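NADH-rubredoxin oxidoreductase (Clostridium acetobutylicum, PDB 3KLJ) catalyses the NADH-dependent reduction of rubredoxin through its bound FAD, as an intermediate component of electron transfer chains that scavenge dioxygen in an obligate anaerobe. Local coordinates at residues L157-A162 against L307-I312; E53-N58 against Q163-S168; P171-I176 against G202-T207. All blocks are in the same frame, centred on the assembly; numbering follows the deposited sequence.

Interaction 1: residues L157-A162 against L307-I312; sequences LGIELA and LKVSGI. With FAD (flavin-adenine dinucleotide), chain B.
Glu-160 and Lys-308 make the polar link: the backbone N of Lys-308 donates to OE2 of Glu-160 at 3.1 Å. The donor meets that oxygen on its anti side, 20° out of the carboxylate plane, and the N-H...O angle is 159°. With CG placed beside the backbone N (chi1 -70°) and the chain extended beyond it, the carboxylate is carried out from the helix to the strand. OE2 of Glu-160 and NZ of Lys-308 are 5.4 Å apart, too far for a salt bridge, though their opposite charges may attract weakly.

Helix 156-168 starts at the glycine-rich turn of what looks like the Rossmann-type GxGxxG sequence, in which Gly-158 would be the last glycine. It belongs to the NADH-binding domain, whereas Lys-308 lies on the edge strand 306-309 of the C-terminal domain's antiparallel sheet. A type I' turn from Val-309 to Ile-312 leads on to the next strand.

In the apolar part, CG2 of Ile-159 presses on CG2 of Val-309 at 3.5 Å, tighter than usual for two carbons, with the side chains at about a right angle. CD1 of Leu-307 approaches CB of Ile-159 at 4.2 Å.

Both segments reach the flavin: NZ of Lys-308 makes a weak hydrogen bond to FAD O4 at 3.3 Å, and CD1 of Leu-157 touches the methyl C7M at 3.4 Å.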
loop_
_atom_site.group_PDB
_atom_site.type_symbol
_atom_site.label_atom_id
_atom_site.label_comp_id
_atom_site.label_asym_id
_atom_site.label_seq_id
_atom_site.Cartn_x
_atom_site.Cartn_y
_atom_site.Cartn_z
ATOM N N LEU A 157 0.924 8.647 1.615
ATOM C CA LEU A 157 1.949 8.250 2.572
ATOM C C LEU A 157 2.887 9.409 2.912
ATOM O O LEU A 157 3.251 9.600 4.076
ATOM C CB LEU A 157 2.712 7.029 2.040
ATOM C CG LEU A 157 3.986 6.508 2.728
ATOM C CD1 LEU A 157 3.912 6.573 4.252
ATOM C CD2 LEU A 157 4.240 5.091 2.264
ATOM N N GLY A 158 3.261 10.193 1.904
ATOM C CA GLY A 158 4.114 11.362 2.121
ATOM C C GLY A 158 3.473 12.378 3.056
ATOM O O GLY A 158 4.130 12.934 3.940
ATOM N N ILE A 159 2.179 12.607 2.858
ATOM C CA ILE A 159 1.409 13.509 3.711
ATOM C C ILE A 159 1.247 12.960 5.132
ATOM O O ILE A 159 1.514 13.670 6.096
ATOM C CB ILE A 159 0.041 13.886 3.090
ATOM C CG1 ILE A 159 0.230 14.400 1.657
ATOM C CG2 ILE A 159 -0.600 15.003 3.890
ATOM C CD1 ILE A 159 -1.037 14.405 0.819
ATOM N N GLU A 160 0.834 11.699 5.262
ATOM C CA GLU A 160 0.732 11.064 6.579
ATOM C C GLU A 160 2.052 11.074 7.359
ATOM O O GLU A 160 2.043 11.304 8.567
ATOM C CB GLU A 160 0.208 9.634 6.464
ATOM C CG GLU A 160 -1.263 9.547 6.073
ATOM C CD GLU A 160 -1.761 8.125 5.983
ATOM O OE1 GLU A 160 -0.939 7.189 6.039
ATOM O OE2 GLU A 160 -2.986 7.937 5.849
ATOM N N LEU A 161 3.166 10.816 6.664
ATOM C CA LEU A 161 4.500 10.797 7.286
ATOM C C LEU A 161 4.860 12.168 7.838
ATOM O O LEU A 161 5.380 12.276 8.954
ATOM C CB LEU A 161 5.573 10.332 6.297
ATOM C CG LEU A 161 7.050 10.272 6.736
ATOM C CD1 LEU A 161 7.222 9.626 8.091
ATOM C CD2 LEU A 161 7.850 9.503 5.709
ATOM N N ALA A 162 4.575 13.206 7.052
ATOM C CA ALA A 162 4.806 14.589 7.460
ATOM C C ALA A 162 4.118 14.897 8.786
ATOM O O ALA A 162 4.748 15.433 9.696
ATOM C CB ALA A 162 4.348 15.556 6.379
ATOM N N LEU A 307 -7.788 9.852 3.844
ATOM C CA LEU A 307 -6.535 9.396 4.398
ATOM C C LEU A 307 -6.607 9.802 5.855
ATOM O O LEU A 307 -7.476 10.583 6.243
ATOM C CB LEU A 307 -5.339 10.033 3.681
ATOM C CG LEU A 307 -4.943 11.513 3.797
ATOM C CD1 LEU A 307 -3.589 11.743 3.135
ATOM C CD2 LEU A 307 -5.980 12.454 3.208
ATOM N N LYS A 308 -5.716 9.258 6.672
ATOM C CA LYS A 308 -5.781 9.506 8.103
ATOM C C LYS A 308 -5.042 10.799 8.463
ATOM O O LYS A 308 -4.546 10.940 9.586
ATOM C CB LYS A 308 -5.212 8.309 8.879
ATOM C CG LYS A 308 -5.790 6.949 8.485
ATOM C CD LYS A 308 -4.753 5.855 8.703
ATOM C CE LYS A 308 -5.234 4.501 8.208
ATOM N NZ LYS A 308 -4.211 3.446 8.487
ATOM N N VAL A 309 -4.982 11.748 7.523
ATOM C CA VAL A 309 -4.110 12.921 7.700
ATOM C C VAL A 309 -4.820 14.167 8.203
ATOM O O VAL A 309 -5.874 14.547 7.692
ATOM C CB VAL A 309 -3.255 13.253 6.447
ATOM C CG1 VAL A 309 -3.916 14.321 5.578
ATOM C CG2 VAL A 309 -1.845 13.684 6.868
ATOM N N SER A 310 -4.212 14.776 9.222
ATOM C CA SER A 310 -4.615 16.067 9.780
ATOM C C SER A 310 -6.122 16.213 9.993
ATOM O O SER A 310 -6.649 17.328 10.032
ATOM C CB SER A 310 -4.069 17.202 8.908
ATOM O OG SER A 310 -2.660 17.109 8.788
ATOM N N GLY A 311 -6.798 15.074 10.141
ATOM C CA GLY A 311 -8.243 15.028 10.315
ATOM C C GLY A 311 -9.008 15.492 9.092
ATOM O O GLY A 311 -10.107 16.019 9.229
ATOM N N ILE A 312 -8.415 15.308 7.908
ATOM C CA ILE A 312 -9.055 15.619 6.617
ATOM C C ILE A 312 -9.256 14.333 5.817
ATOM O O ILE A 312 -8.288 13.637 5.488
ATOM C CB ILE A 312 -8.238 16.618 5.758
ATOM C CG1 ILE A 312 -7.870 17.863 6.570
ATOM C CG2 ILE A 312 -9.030 17.016 4.512
ATOM C CD1 ILE A 312 -6.951 18.815 5.847
HETATM P PA FAD B . 4.495 -6.843 3.046
HETATM O O1A FAD B . 5.471 -5.981 2.291
HETATM O O2A FAD B . 3.818 -6.109 4.178
HETATM O O5B FAD B . 5.245 -8.138 3.602
HETATM C C5B FAD B . 6.081 -8.912 2.761
HETATM C C4B FAD B . 7.252 -9.458 3.577
HETATM O O4B FAD B . 8.030 -10.339 2.768
HETATM C C3B FAD B . 8.185 -8.336 4.025
HETATM O O3B FAD B . 8.414 -8.450 5.420
HETATM C C2B FAD B . 9.464 -8.546 3.236
HETATM O O2B FAD B . 10.619 -8.241 3.986
HETATM C C1B FAD B . 9.407 -10.033 2.915
HETATM N N9A FAD B . 10.166 -10.408 1.708
HETATM C C8A FAD B . 10.332 -9.676 0.563
HETATM N N7A FAD B . 11.097 -10.389 -0.297
HETATM C C5A FAD B . 11.416 -11.567 0.276
HETATM C C6A FAD B . 12.178 -12.651 -0.163
HETATM N N6A FAD B . 12.966 -12.526 -1.233
HETATM N N1A FAD B . 12.335 -13.740 0.676
HETATM C C2A FAD B . 11.751 -13.758 1.929
HETATM N N3A FAD B . 11.008 -12.674 2.360
HETATM C C4A FAD B . 10.839 -11.594 1.541
HETATM N N1 FAD B . -2.423 -0.115 3.224
HETATM C C2 FAD B . -3.739 0.247 3.421
HETATM O O2 FAD B . -4.628 -0.451 2.967
HETATM N N3 FAD B . -4.062 1.373 4.150
HETATM C C4 FAD B . -3.064 2.158 4.676
HETATM O O4 FAD B . -3.386 3.167 5.310
HETATM C C4X FAD B . -1.720 1.812 4.473
HETATM N N5 FAD B . -0.694 2.582 5.001
HETATM C C5X FAD B . 0.627 2.229 4.800
HETATM C C6 FAD B . 1.658 3.016 5.331
HETATM C C7 FAD B . 2.995 2.637 5.128
HETATM C C7M FAD B . 4.103 3.476 5.694
HETATM C C8 FAD B . 3.295 1.491 4.391
HETATM C C8M FAD B . 4.722 1.065 4.151
HETATM C C9 FAD B . 2.267 0.720 3.862
HETATM C C9A FAD B . 0.932 1.082 4.067
HETATM N N10 FAD B . -0.094 0.299 3.541
HETATM C C10 FAD B . -1.412 0.662 3.744
HETATM C "C1'" FAD B . 0.227 -0.917 2.735
HETATM C "C2'" FAD B . 0.133 -2.195 3.541
HETATM O "O2'" FAD B . 1.132 -2.166 4.541
HETATM C "C3'" FAD B . 0.371 -3.345 2.582
HETATM O "O3'" FAD B . -0.699 -3.419 1.658
HETATM C "C4'" FAD B . 0.495 -4.689 3.279
HETATM O "O4'" FAD B . 1.534 -4.654 4.249
HETATM C "C5'" FAD B . 0.848 -5.740 2.233
HETATM O "O5'" FAD B . 1.147 -6.928 2.920
HETATM P P FAD B . 2.016 -8.051 2.206
HETATM O O1P FAD B . 2.136 -9.241 3.144
HETATM O O2P FAD B . 1.463 -8.389 0.843
HETATM O O3P FAD B . 3.457 -7.374 1.937
#

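Interaction 2: residues E53-N58 against Q163-S168; sequences EIIAKN and QAIIDS
The carbonyl oxygen of Ala-164 is met from its own helix and from the facing one. Ser-168 N donates to it at 3.0 Å, the normal helical bond, while Ala-56 brings its CA to 3.6 Å from this O in a C-H...O contact with 132° at the hydrogen. CG2 of Ile-55 rests against the same oxygen, also at 3.6 Å. The small side chains of Ala-56 and Ala-164 allow this closeness: their CA atoms are 4.5 Å apart, and CB of Ala-56 meets CB of Ala-164 at 4.0 Å.

This is a helix-helix contact between domains. Helix 51-56 comes from the FAD-binding domain and helix 156-168 from the NADH-binding domain, and with alanine facing alanine the two backbones touch directly, CA of Ala-56 on O of Ala-164.

Ile-55 meets the facing helix through its CG2 branch. This CG2 lies anti to the backbone N (chi1 -67° for CG1), which turns that methyl to CB of Ala-164 and, at 4.0 Å, to CG1 of Ile-165. Toward the surface, CB of Asp-167 packs on CB of Ala-56, and CB of Ser-168 lies 3.3 Å from O of Ile-55. The hydroxyl of Ser-168 bends back along its own helix and donates to O of Ile-165 at 2.7 Å.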
loop_
_atom_site.group_PDB
_atom_site.type_symbol
_atom_site.label_atom_id
_atom_site.label_comp_id
_atom_site.label_asym_id
_atom_site.label_seq_id
_atom_site.Cartn_x
_atom_site.Cartn_y
_atom_site.Cartn_z
ATOM N N GLU A 53 2.940 5.427 13.464
ATOM C CA GLU A 53 2.779 5.514 14.921
ATOM C C GLU A 53 4.070 5.241 15.691
ATOM O O GLU A 53 4.239 5.709 16.825
ATOM C CB GLU A 53 1.673 4.579 15.408
ATOM C CG GLU A 53 0.313 4.894 14.823
ATOM C CD GLU A 53 -0.785 4.051 15.421
ATOM O OE1 GLU A 53 -0.922 4.032 16.664
ATOM O OE2 GLU A 53 -1.521 3.405 14.642
ATOM N N ILE A 54 4.966 4.476 15.077
ATOM C CA ILE A 54 6.309 4.270 15.612
ATOM C C ILE A 54 6.991 5.642 15.697
ATOM O O ILE A 54 7.624 5.977 16.698
ATOM C CB ILE A 54 7.144 3.289 14.712
ATOM C CG1 ILE A 54 6.424 1.945 14.521
ATOM C CG2 ILE A 54 8.568 3.119 15.239
ATOM C CD1 ILE A 54 6.041 1.219 15.802
ATOM N N ILE A 55 6.813 6.438 14.645
ATOM C CA ILE A 55 7.316 7.805 14.600
ATOM C C ILE A 55 6.472 8.734 15.500
ATOM O O ILE A 55 7.005 9.333 16.427
ATOM C CB ILE A 55 7.405 8.319 13.130
ATOM C CG1 ILE A 55 8.474 7.531 12.356
ATOM C CG2 ILE A 55 7.713 9.816 13.087
ATOM C CD1 ILE A 55 8.257 7.468 10.858
ATOM N N ALA A 56 5.160 8.824 15.250
ATOM C CA ALA A 56 4.293 9.778 15.969
ATOM C C ALA A 56 4.107 9.550 17.480
ATOM O O ALA A 56 3.999 10.515 18.243
ATOM C CB ALA A 56 2.921 9.900 15.278
ATOM N N LYS A 57 4.049 8.287 17.903
ATOM C CA LYS A 57 3.730 7.954 19.299
ATOM C C LYS A 57 4.866 7.262 20.042
ATOM O O LYS A 57 4.702 6.870 21.210
ATOM C CB LYS A 57 2.475 7.081 19.372
ATOM C CG LYS A 57 1.136 7.822 19.163
ATOM C CD LYS A 57 0.026 6.792 19.030
ATOM C CE LYS A 57 -1.343 7.425 18.818
ATOM N NZ LYS A 57 -2.285 6.363 18.374
ATOM N N ASN A 58 6.015 7.129 19.377
ATOM C CA ASN A 58 7.185 6.470 19.972
ATOM C C ASN A 58 6.879 5.016 20.369
ATOM O O ASN A 58 7.398 4.509 21.367
ATOM C CB ASN A 58 7.716 7.288 21.169
ATOM C CG ASN A 58 9.039 6.765 21.707
ATOM O OD1 ASN A 58 9.939 6.421 20.946
ATOM N ND2 ASN A 58 9.156 6.702 23.027
ATOM N N GLN A 163 2.836 14.544 8.893
ATOM C CA GLN A 163 2.088 14.735 10.136
ATOM C C GLN A 163 2.692 13.930 11.282
ATOM O O GLN A 163 2.836 14.447 12.389
ATOM C CB GLN A 163 0.605 14.378 9.973
ATOM C CG GLN A 163 -0.254 14.666 11.221
ATOM C CD GLN A 163 -0.288 16.148 11.621
ATOM O OE1 GLN A 163 0.591 16.644 12.335
ATOM N NE2 GLN A 163 -1.317 16.850 11.174
ATOM N N ALA A 164 3.029 12.669 11.015
ATOM C CA ALA A 164 3.676 11.819 12.023
ATOM C C ALA A 164 4.965 12.447 12.554
ATOM O O ALA A 164 5.232 12.405 13.753
ATOM C CB ALA A 164 3.944 10.434 11.472
ATOM N N ILE A 165 5.752 13.031 11.655
ATOM C CA ILE A 165 7.000 13.681 12.030
ATOM C C ILE A 165 6.742 14.982 12.803
ATOM O O ILE A 165 7.477 15.280 13.753
ATOM C CB ILE A 165 7.935 13.907 10.818
ATOM C CG1 ILE A 165 8.328 12.563 10.198
ATOM C CG2 ILE A 165 9.202 14.672 11.241
ATOM C CD1 ILE A 165 9.050 12.680 8.882
ATOM N N ILE A 166 5.716 15.739 12.395
ATOM C CA ILE A 166 5.251 16.907 13.159
ATOM C C ILE A 166 4.849 16.456 14.561
ATOM O O ILE A 166 5.335 16.998 15.549
ATOM C CB ILE A 166 4.037 17.654 12.508
ATOM C CG1 ILE A 166 4.293 18.062 11.048
ATOM C CG2 ILE A 166 3.609 18.860 13.364
ATOM C CD1 ILE A 166 5.568 18.826 10.798
ATOM N N ASP A 167 3.988 15.440 14.632
ATOM C CA ASP A 167 3.517 14.905 15.912
ATOM C C ASP A 167 4.639 14.463 16.858
ATOM O O ASP A 167 4.511 14.604 18.073
ATOM C CB ASP A 167 2.556 13.739 15.690
ATOM C CG ASP A 167 1.218 14.173 15.104
ATOM O OD1 ASP A 167 0.421 13.275 14.769
ATOM O OD2 ASP A 167 0.962 15.386 14.966
ATOM N N SER A 168 5.722 13.919 16.302
ATOM C CA SER A 168 6.863 13.462 17.103
ATOM C C SER A 168 7.638 14.622 17.730
ATOM O O SER A 168 8.372 14.433 18.707
ATOM C CB SER A 168 7.799 12.580 16.266
ATOM O OG SER A 168 8.554 13.353 15.351
#

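Interaction 3: residues P171-I176 against G202-T207; sequences PASIGI and GIKIYT
With chi1 at 67° the OG of Ser-173 stands between the backbone N and the carbonyl carbon, and chi1 of -68° puts CG of Tyr-206 beside its own backbone N; together they set the hydroxyl at the ring edge. OG lies in the ring plane, 3.3 Å from CE2 of Tyr-206. Lys-204, bent at chi2 and chi3, lays its CD over one face of that ring, 3.6 Å above the plane and offset toward the rim.

The backbones pair in parallel register, Ile-174 beside Ile-205 and Gly-175 beside Tyr-206. Three bonds join them: Ile-174 N to Lys-204 O at 2.8 Å, Tyr-206 N to Ile-174 O at 2.6 Å, and Ile-176 N to Tyr-206 O.

Ile-174 and Ile-205 share the opposite face and run side by side; Ile-203 and Ile-176 add contacts from just beyond the strands. CD1 of Ile-174 touches CG2 of Ile-203 at 3.9 Å. CD1 of Ile-176 touches both CG2 of Ile-205 and CG2 of Thr-207, each at 3.8 Å.

The two strands belong to a beta-alpha-beta unit in which helix 188-199 makes the crossover, its Schellman end having Gly-202 as C-prime. Strand 204-206 is an edge strand of the NADH-binding domain's parallel sheet; strand 172-175 bonds to 149-152 on its other flank. Helix 156-168 packs on Ile-174, and helix 215-220 touches Ser-173 and Tyr-206 through Leu-217.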
loop_
_atom_site.group_PDB
_atom_site.type_symbol
_atom_site.label_atom_id
_atom_site.label_comp_id
_atom_site.label_asym_id
_atom_site.label_seq_id
_atom_site.Cartn_x
_atom_site.Cartn_y
_atom_site.Cartn_z
ATOM N N PRO A 171 9.691 19.586 12.881
ATOM C CA PRO A 171 9.112 20.246 11.702
ATOM C C PRO A 171 9.349 19.443 10.419
ATOM O O PRO A 171 10.346 18.731 10.308
ATOM C CB PRO A 171 9.864 21.577 11.631
ATOM C CG PRO A 171 10.390 21.802 13.015
ATOM C CD PRO A 171 10.678 20.443 13.564
ATOM N N ALA A 172 8.431 19.562 9.465
ATOM C CA ALA A 172 8.513 18.829 8.208
ATOM C C ALA A 172 7.703 19.535 7.126
ATOM O O ALA A 172 6.656 20.125 7.408
ATOM C CB ALA A 172 8.012 17.402 8.392
ATOM N N SER A 173 8.204 19.487 5.896
ATOM C CA SER A 173 7.473 19.994 4.743
ATOM C C SER A 173 7.620 19.025 3.570
ATOM O O SER A 173 8.465 18.112 3.597
ATOM C CB SER A 173 7.915 21.426 4.382
ATOM O OG SER A 173 9.252 21.474 3.916
ATOM N N ILE A 174 6.780 19.202 2.555
ATOM C CA ILE A 174 6.752 18.291 1.419
ATOM C C ILE A 174 7.161 19.024 0.147
ATOM O O ILE A 174 6.838 20.199 -0.027
ATOM C CB ILE A 174 5.344 17.669 1.249
ATOM C CG1 ILE A 174 4.960 16.882 2.505
ATOM C CG2 ILE A 174 5.261 16.778 -0.001
ATOM C CD1 ILE A 174 3.441 16.615 2.639
ATOM N N GLY A 175 7.868 18.322 -0.732
ATOM C CA GLY A 175 8.182 18.829 -2.061
ATOM C C GLY A 175 7.616 17.903 -3.120
ATOM O O GLY A 175 7.814 16.686 -3.060
ATOM N N ILE A 176 6.886 18.475 -4.075
ATOM C CA ILE A 176 6.290 17.717 -5.185
ATOM C C ILE A 176 6.674 18.386 -6.504
ATOM O O ILE A 176 6.966 19.582 -6.525
ATOM C CB ILE A 176 4.726 17.582 -5.059
ATOM C CG1 ILE A 176 4.026 18.941 -5.203
ATOM C CG2 ILE A 176 4.335 16.923 -3.744
ATOM C CD1 ILE A 176 2.499 18.857 -5.193
ATOM N N GLY A 202 -0.331 23.858 8.867
ATOM C CA GLY A 202 1.116 23.859 9.056
ATOM C C GLY A 202 1.882 22.813 8.269
ATOM O O GLY A 202 3.090 22.676 8.446
ATOM N N ILE A 203 1.189 22.059 7.413
ATOM C CA ILE A 203 1.869 21.128 6.510
ATOM C C ILE A 203 2.100 21.829 5.167
ATOM O O ILE A 203 1.186 21.950 4.348
ATOM C CB ILE A 203 1.110 19.768 6.376
ATOM C CG1 ILE A 203 1.085 19.049 7.728
ATOM C CG2 ILE A 203 1.773 18.853 5.332
ATOM C CD1 ILE A 203 0.300 17.755 7.736
ATOM N N LYS A 204 3.320 22.324 4.969
ATOM C CA LYS A 204 3.682 23.029 3.745
ATOM C C LYS A 204 4.038 22.070 2.617
ATOM O O LYS A 204 4.734 21.072 2.828
ATOM C CB LYS A 204 4.816 24.038 3.995
ATOM C CG LYS A 204 5.848 24.134 2.867
ATOM C CD LYS A 204 6.056 25.549 2.346
ATOM C CE LYS A 204 5.089 25.859 1.200
ATOM N NZ LYS A 204 5.591 26.963 0.321
ATOM N N ILE A 205 3.531 22.366 1.424
ATOM C CA ILE A 205 3.877 21.601 0.229
ATOM C C ILE A 205 4.495 22.531 -0.807
ATOM O O ILE A 205 3.853 23.487 -1.270
ATOM C CB ILE A 205 2.668 20.842 -0.391
ATOM C CG1 ILE A 205 2.015 19.911 0.640
ATOM C CG2 ILE A 205 3.136 20.041 -1.610
ATOM C CD1 ILE A 205 0.733 19.195 0.166
ATOM N N TYR A 206 5.750 22.257 -1.152
ATOM C CA TYR A 206 6.424 22.991 -2.212
ATOM C C TYR A 206 6.004 22.371 -3.529
ATOM O O TYR A 206 6.261 21.191 -3.776
ATOM C CB TYR A 206 7.940 22.916 -2.054
ATOM C CG TYR A 206 8.484 23.653 -0.852
ATOM C CD1 TYR A 206 8.829 25.003 -0.934
ATOM C CD2 TYR A 206 8.660 22.999 0.365
ATOM C CE1 TYR A 206 9.341 25.685 0.178
ATOM C CE2 TYR A 206 9.167 23.663 1.473
ATOM C CZ TYR A 206 9.508 24.998 1.377
ATOM O OH TYR A 206 10.007 25.640 2.489
ATOM N N THR A 207 5.348 23.167 -4.367
ATOM C CA THR A 207 4.802 22.662 -5.623
ATOM C C THR A 207 5.683 23.058 -6.785
ATOM O O THR A 207 6.440 24.023 -6.689
ATOM C CB THR A 207 3.351 23.155 -5.870
ATOM O OG1 THR A 207 3.335 24.590 -5.902
ATOM C CG2 THR A 207 2.441 22.658 -4.772
#

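Overall arrangement
Helix 156-168 is shared by interactions 1 and 2, whose centres lie 11 Å apart, and it is followed in the chain by strand 172-175 of interaction 3. From this one helix the NADH-binding domain therefore meets the C-terminal domain in interaction 1 and the FAD-binding domain in interaction 2. CD1 of Leu-161 touches CD1 of Ile-55 at 3.7 Å, linking those two contacts. Interaction 3 backs the helix: CD1 of Ile-174 sits 3.9 Å from CA of Ile-159, and CD1 of Ile-166 meets N of Ala-172 at 3.2 Å. Closeness to the flavin falls off in order: interaction 1 touches it, the Ile-55 side chain is about 8 Å from FAD, and that of Ile-174 about 14 Å.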